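Local coordinates for protein phosphatidylinositide phosphatase SAC2 (Homo sapiens, PDB 4XUU) that removes the 4-phosphate of phosphatidylinositol 4-phosphate as an inositol phosphatase of endocytic recycling, this chain being its homodimerising, pleckstrin-homology-like hSac2 domain, at residues A136-L139 with Q140-Q144; I153-K156 with L157-K160. One frame throughout, in Å; residues are numbered along the deposited sequence.

Contact 1 (A136-L139 with Q140-Q144); sequences AEML and QITKQ
Q140 begins the turn by giving its backbone N to A136 O at 2.9 Å, with a second, weak bond to E137 O, while its CB lies beside both carbonyl oxygens. The next amide, I141 N, meets E137 O almost straight (N-H...O 171°), and I141 CG1 closes on the same E137 O at 3.4 Å because it lies between its own backbone N and carbonyl carbon (chi1 54°). This turn belongs to helix 129-145, the C-terminal helix of a pleckstrin-homology-like fold, where A136 and L139 face strands 81-88 and 99-107; the other flank meets a second subunit, the selenomethionine M138 packing on its W30 and I141 on its M121. T142 grips one carbonyl twice: its N reaches M138 O at 3.2 Å and its OG1, beside the backbone N, donates to M138 O at 2.7 Å, the two arriving from opposite faces of the carbonyl plane. OG1 also has a weak bond to H27, a second polar partner for this hydroxyl of a buried residue. K143 N then bonds L139 O at 3.3 Å from above the carbonyl plane, while NZ, at the end of its side chain, bonds the carbonyls of L78 and L81.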
loop_
_atom_site.group_PDB
_atom_site.type_symbol
_atom_site.label_atom_id
_atom_site.label_comp_id
_atom_site.label_asym_id
_atom_site.label_seq_id
_atom_site.Cartn_x
_atom_site.Cartn_y
_atom_site.Cartn_z
ATOM N N ALA A 136 7.238 -9.006 1.911
ATOM C CA ALA A 136 6.185 -9.979 1.607
ATOM C C ALA A 136 5.846 -9.994 0.123
ATOM O O ALA A 136 5.633 -11.054 -0.463
ATOM C CB ALA A 136 4.938 -9.694 2.434
ATOM N N GLU A 137 5.811 -8.810 -0.477
ATOM C CA GLU A 137 5.539 -8.693 -1.900
ATOM C C GLU A 137 6.603 -9.356 -2.775
ATOM O O GLU A 137 6.262 -10.010 -3.758
ATOM C CB GLU A 137 5.263 -7.238 -2.290
ATOM C CG GLU A 137 3.793 -6.894 -2.092
ATOM C CD GLU A 137 3.488 -5.411 -2.087
ATOM O OE1 GLU A 137 2.549 -5.023 -1.357
ATOM O OE2 GLU A 137 4.157 -4.633 -2.809
HETATM N N MSE A 138 7.877 -9.231 -2.407
HETATM C CA MSE A 138 8.923 -9.899 -3.174
HETATM C C MSE A 138 8.902 -11.418 -3.004
HETATM O O MSE A 138 9.159 -12.151 -3.954
HETATM C CB MSE A 138 10.317 -9.336 -2.899
HETATM C CG MSE A 138 11.237 -9.579 -4.098
HETATM SE SE MSE A 138 13.105 -9.148 -3.840
HETATM C CE MSE A 138 12.952 -7.207 -4.000
ATOM N N LEU A 139 8.592 -11.883 -1.799
ATOM C CA LEU A 139 8.410 -13.306 -1.561
ATOM C C LEU A 139 7.234 -13.843 -2.376
ATOM O O LEU A 139 7.254 -14.993 -2.825
ATOM C CB LEU A 139 8.190 -13.583 -0.075
ATOM C CG LEU A 139 9.381 -13.448 0.881
ATOM C CD1 LEU A 139 8.881 -13.357 2.306
ATOM C CD2 LEU A 139 10.354 -14.609 0.745
ATOM N N GLN A 140 6.225 -12.996 -2.579
ATOM C CA GLN A 140 5.007 -13.400 -3.267
ATOM C C GLN A 140 5.219 -13.593 -4.765
ATOM O O GLN A 140 4.900 -14.659 -5.292
ATOM C CB GLN A 140 3.863 -12.425 -2.995
ATOM C CG GLN A 140 2.526 -12.896 -3.548
ATOM C CD GLN A 140 1.409 -11.899 -3.334
ATOM O OE1 GLN A 140 0.413 -12.204 -2.680
ATOM N NE2 GLN A 140 1.564 -10.700 -3.883
ATOM N N ILE A 141 5.755 -12.580 -5.445
ATOM C CA ILE A 141 5.987 -12.680 -6.890
ATOM C C ILE A 141 7.056 -13.714 -7.267
ATOM O O ILE A 141 6.966 -14.336 -8.326
ATOM C CB ILE A 141 6.302 -11.315 -7.569
ATOM C CG1 ILE A 141 7.476 -10.603 -6.894
ATOM C CG2 ILE A 141 5.064 -10.428 -7.608
ATOM C CD1 ILE A 141 8.203 -9.644 -7.829
ATOM N N THR A 142 8.058 -13.891 -6.407
ATOM C CA THR A 142 9.078 -14.913 -6.620
ATOM C C THR A 142 8.433 -16.301 -6.641
ATOM O O THR A 142 8.735 -17.120 -7.516
ATOM C CB THR A 142 10.199 -14.841 -5.562
ATOM O OG1 THR A 142 10.810 -13.549 -5.611
ATOM C CG2 THR A 142 11.271 -15.893 -5.821
ATOM N N LYS A 143 7.528 -16.544 -5.696
ATOM C CA LYS A 143 6.797 -17.801 -5.638
ATOM C C LYS A 143 5.797 -17.930 -6.789
ATOM O O LYS A 143 5.586 -19.023 -7.321
ATOM C CB LYS A 143 6.083 -17.949 -4.298
ATOM C CG LYS A 143 5.851 -19.389 -3.934
ATOM C CD LYS A 143 4.966 -19.552 -2.738
ATOM C CE LYS A 143 4.387 -20.945 -2.735
ATOM N NZ LYS A 143 4.168 -21.413 -1.355
ATOM N N GLN A 144 5.187 -16.809 -7.167
ATOM C CA GLN A 144 4.280 -16.769 -8.311
ATOM C C GLN A 144 5.006 -17.052 -9.626
ATOM O O GLN A 144 4.429 -17.635 -10.542
ATOM C CB GLN A 144 3.549 -15.428 -8.375
ATOM C CG GLN A 144 2.426 -15.294 -7.348
ATOM C CD GLN A 144 1.714 -13.945 -7.388
ATOM O OE1 GLN A 144 0.747 -13.730 -6.657
ATOM N NE2 GLN A 144 2.187 -13.037 -8.239
#

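Contact 2 (I153-K156 with L157-K160); sequences IEKK and LEAK. Unlike the reference sequence in segment 157-160: A159 (reference Arg).
From K155 to E158 the backbone is extended, K156, L157 and E158 having angles close to polyproline II, so that residues three apart fall on the same side of the chain. No hydrogen bond joins 153-156 to 157-160; what links them is charge. K155 sets out with CG between its backbone N and carbonyl carbon (chi1 67°) and bends twice towards its end, which brings NZ back to the main chain: it donates to K156 O at 3.0 Å, nearly in line with the C=O bond (176°). From there NZ faces E158 OE1 at 3.7 Å, a long salt bridge between side chains that run at a slant to one another. E158 spreads its carboxylate between two lysines, since OE2 pairs with K160 NZ at 3.4 Å; an inverse gamma turn centred on A159, with a weak bond from K160 N to E158 O, folds the chain at this point. K155 NZ also has a long, weak ion pair with E85. A leucine in place of K155 would probably leave K156 O without its donor and E158 with one fewer counter-charge, setting this end of the carboxylate looser. The CA-CB bond of L157 points away from 153-156, and its side chain packs on C100, disulfide-bonded to C35, and R102 of strand 99-107 and on E85 of strand 81-88. R102 also bonds E158 O, tying the tail to the sheet, while I153 pairs with strand 81-88 on one edge and, on the other, I153 and E154 pair antiparallel with a strand of the third subunit.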
loop_
_atom_site.group_PDB
_atom_site.type_symbol
_atom_site.label_atom_id
_atom_site.label_comp_id
_atom_site.label_asym_id
_atom_site.label_seq_id
_atom_site.Cartn_x
_atom_site.Cartn_y
_atom_site.Cartn_z
ATOM N N ILE A 153 -1.758 -11.738 4.152
ATOM C CA ILE A 153 -2.942 -11.463 4.959
ATOM C C ILE A 153 -2.712 -10.338 5.971
ATOM O O ILE A 153 -1.769 -10.386 6.758
ATOM C CB ILE A 153 -3.423 -12.745 5.698
ATOM C CG1 ILE A 153 -3.547 -13.915 4.716
ATOM C CG2 ILE A 153 -4.744 -12.491 6.418
ATOM C CD1 ILE A 153 -3.679 -15.269 5.365
ATOM N N GLU A 154 -3.578 -9.327 5.936
ATOM C CA GLU A 154 -3.603 -8.287 6.959
ATOM C C GLU A 154 -4.627 -8.678 8.017
ATOM O O GLU A 154 -5.831 -8.711 7.744
ATOM C CB GLU A 154 -3.983 -6.928 6.367
ATOM C CG GLU A 154 -3.106 -6.413 5.229
ATOM C CD GLU A 154 -3.665 -5.133 4.601
ATOM O OE1 GLU A 154 -4.124 -4.245 5.357
ATOM O OE2 GLU A 154 -3.649 -5.014 3.353
ATOM N N LYS A 155 -4.144 -8.989 9.218
ATOM C CA LYS A 155 -5.008 -9.335 10.351
ATOM C C LYS A 155 -4.248 -9.213 11.667
ATOM O O LYS A 155 -3.046 -8.954 11.671
ATOM C CB LYS A 155 -5.601 -10.746 10.195
ATOM C CG LYS A 155 -4.596 -11.895 10.265
ATOM C CD LYS A 155 -5.279 -13.252 10.082
ATOM C CE LYS A 155 -5.963 -13.743 11.359
ATOM N NZ LYS A 155 -4.994 -14.254 12.374
ATOM N N LYS A 156 -4.954 -9.395 12.779
ATOM C CA LYS A 156 -4.316 -9.435 14.089
ATOM C C LYS A 156 -3.502 -10.717 14.227
ATOM O O LYS A 156 -3.899 -11.773 13.727
ATOM C CB LYS A 156 -5.354 -9.334 15.209
ATOM C CG LYS A 156 -6.137 -8.023 15.231
ATOM C CD LYS A 156 -5.314 -6.865 15.787
ATOM C CE LYS A 156 -6.012 -5.525 15.567
ATOM N NZ LYS A 156 -7.251 -5.371 16.387
ATOM N N LEU A 157 -2.353 -10.613 14.886
ATOM C CA LEU A 157 -1.484 -11.762 15.099
ATOM C C LEU A 157 -1.837 -12.453 16.412
ATOM O O LEU A 157 -2.096 -11.795 17.425
ATOM C CB LEU A 157 -0.007 -11.344 15.068
ATOM C CG LEU A 157 0.525 -10.691 13.780
ATOM C CD1 LEU A 157 1.966 -10.224 13.956
ATOM C CD2 LEU A 157 0.413 -11.619 12.569
ATOM N N GLU A 158 -1.849 -13.783 16.381
ATOM C CA GLU A 158 -2.276 -14.585 17.525
ATOM C C GLU A 158 -1.181 -14.718 18.578
ATOM O O GLU A 158 0.004 -14.788 18.252
ATOM C CB GLU A 158 -2.752 -15.965 17.060
ATOM C CG GLU A 158 -3.951 -15.913 16.115
ATOM C CD GLU A 158 -4.204 -17.233 15.408
ATOM O OE1 GLU A 158 -3.903 -17.322 14.200
ATOM O OE2 GLU A 158 -4.699 -18.182 16.058
ATOM N N ALA A 159 -1.601 -14.759 19.839
ATOM C CA ALA A 159 -0.692 -14.814 20.982
ATOM C C ALA A 159 -0.221 -16.241 21.282
ATOM O O ALA A 159 -0.369 -16.738 22.407
ATOM C CB ALA A 159 -1.356 -14.185 22.216
ATOM N N LYS A 160 0.350 -16.887 20.268
ATOM C CA LYS A 160 0.887 -18.241 20.406
ATOM C C LYS A 160 2.315 -18.337 19.881
ATOM O O LYS A 160 2.741 -17.528 19.057
ATOM C CB LYS A 160 -0.018 -19.274 19.717
ATOM C CG LYS A 160 -0.338 -18.995 18.244
ATOM C CD LYS A 160 -1.410 -19.947 17.716
ATOM C CE LYS A 160 -2.780 -19.650 18.327
ATOM N NZ LYS A 160 -3.758 -20.754 18.101
#

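Overall arrangement
Contact 1 is partly buried and built within helix 129-145, whereas contact 2 lies at the surface, where strand 152-154 runs out into a loop; the two follow each other along the chain, with centres 20 Å apart and no direct touch. Their chemistry follows their place. Contact 1 rests on repeated main-chain amide-to-carbonyl bonds, with apolar side chains directed at the sheet, while contact 2 has no bond across its segments apart from a long ion pair in a lysine-glutamate network. Both lean on strands 81-88 and 99-107, and both touch the third subunit: E137, Q140 and Q144 of contact 1 pack on its E154, K155 and K156, while I153 and E154 of contact 2 pair with one of its strands.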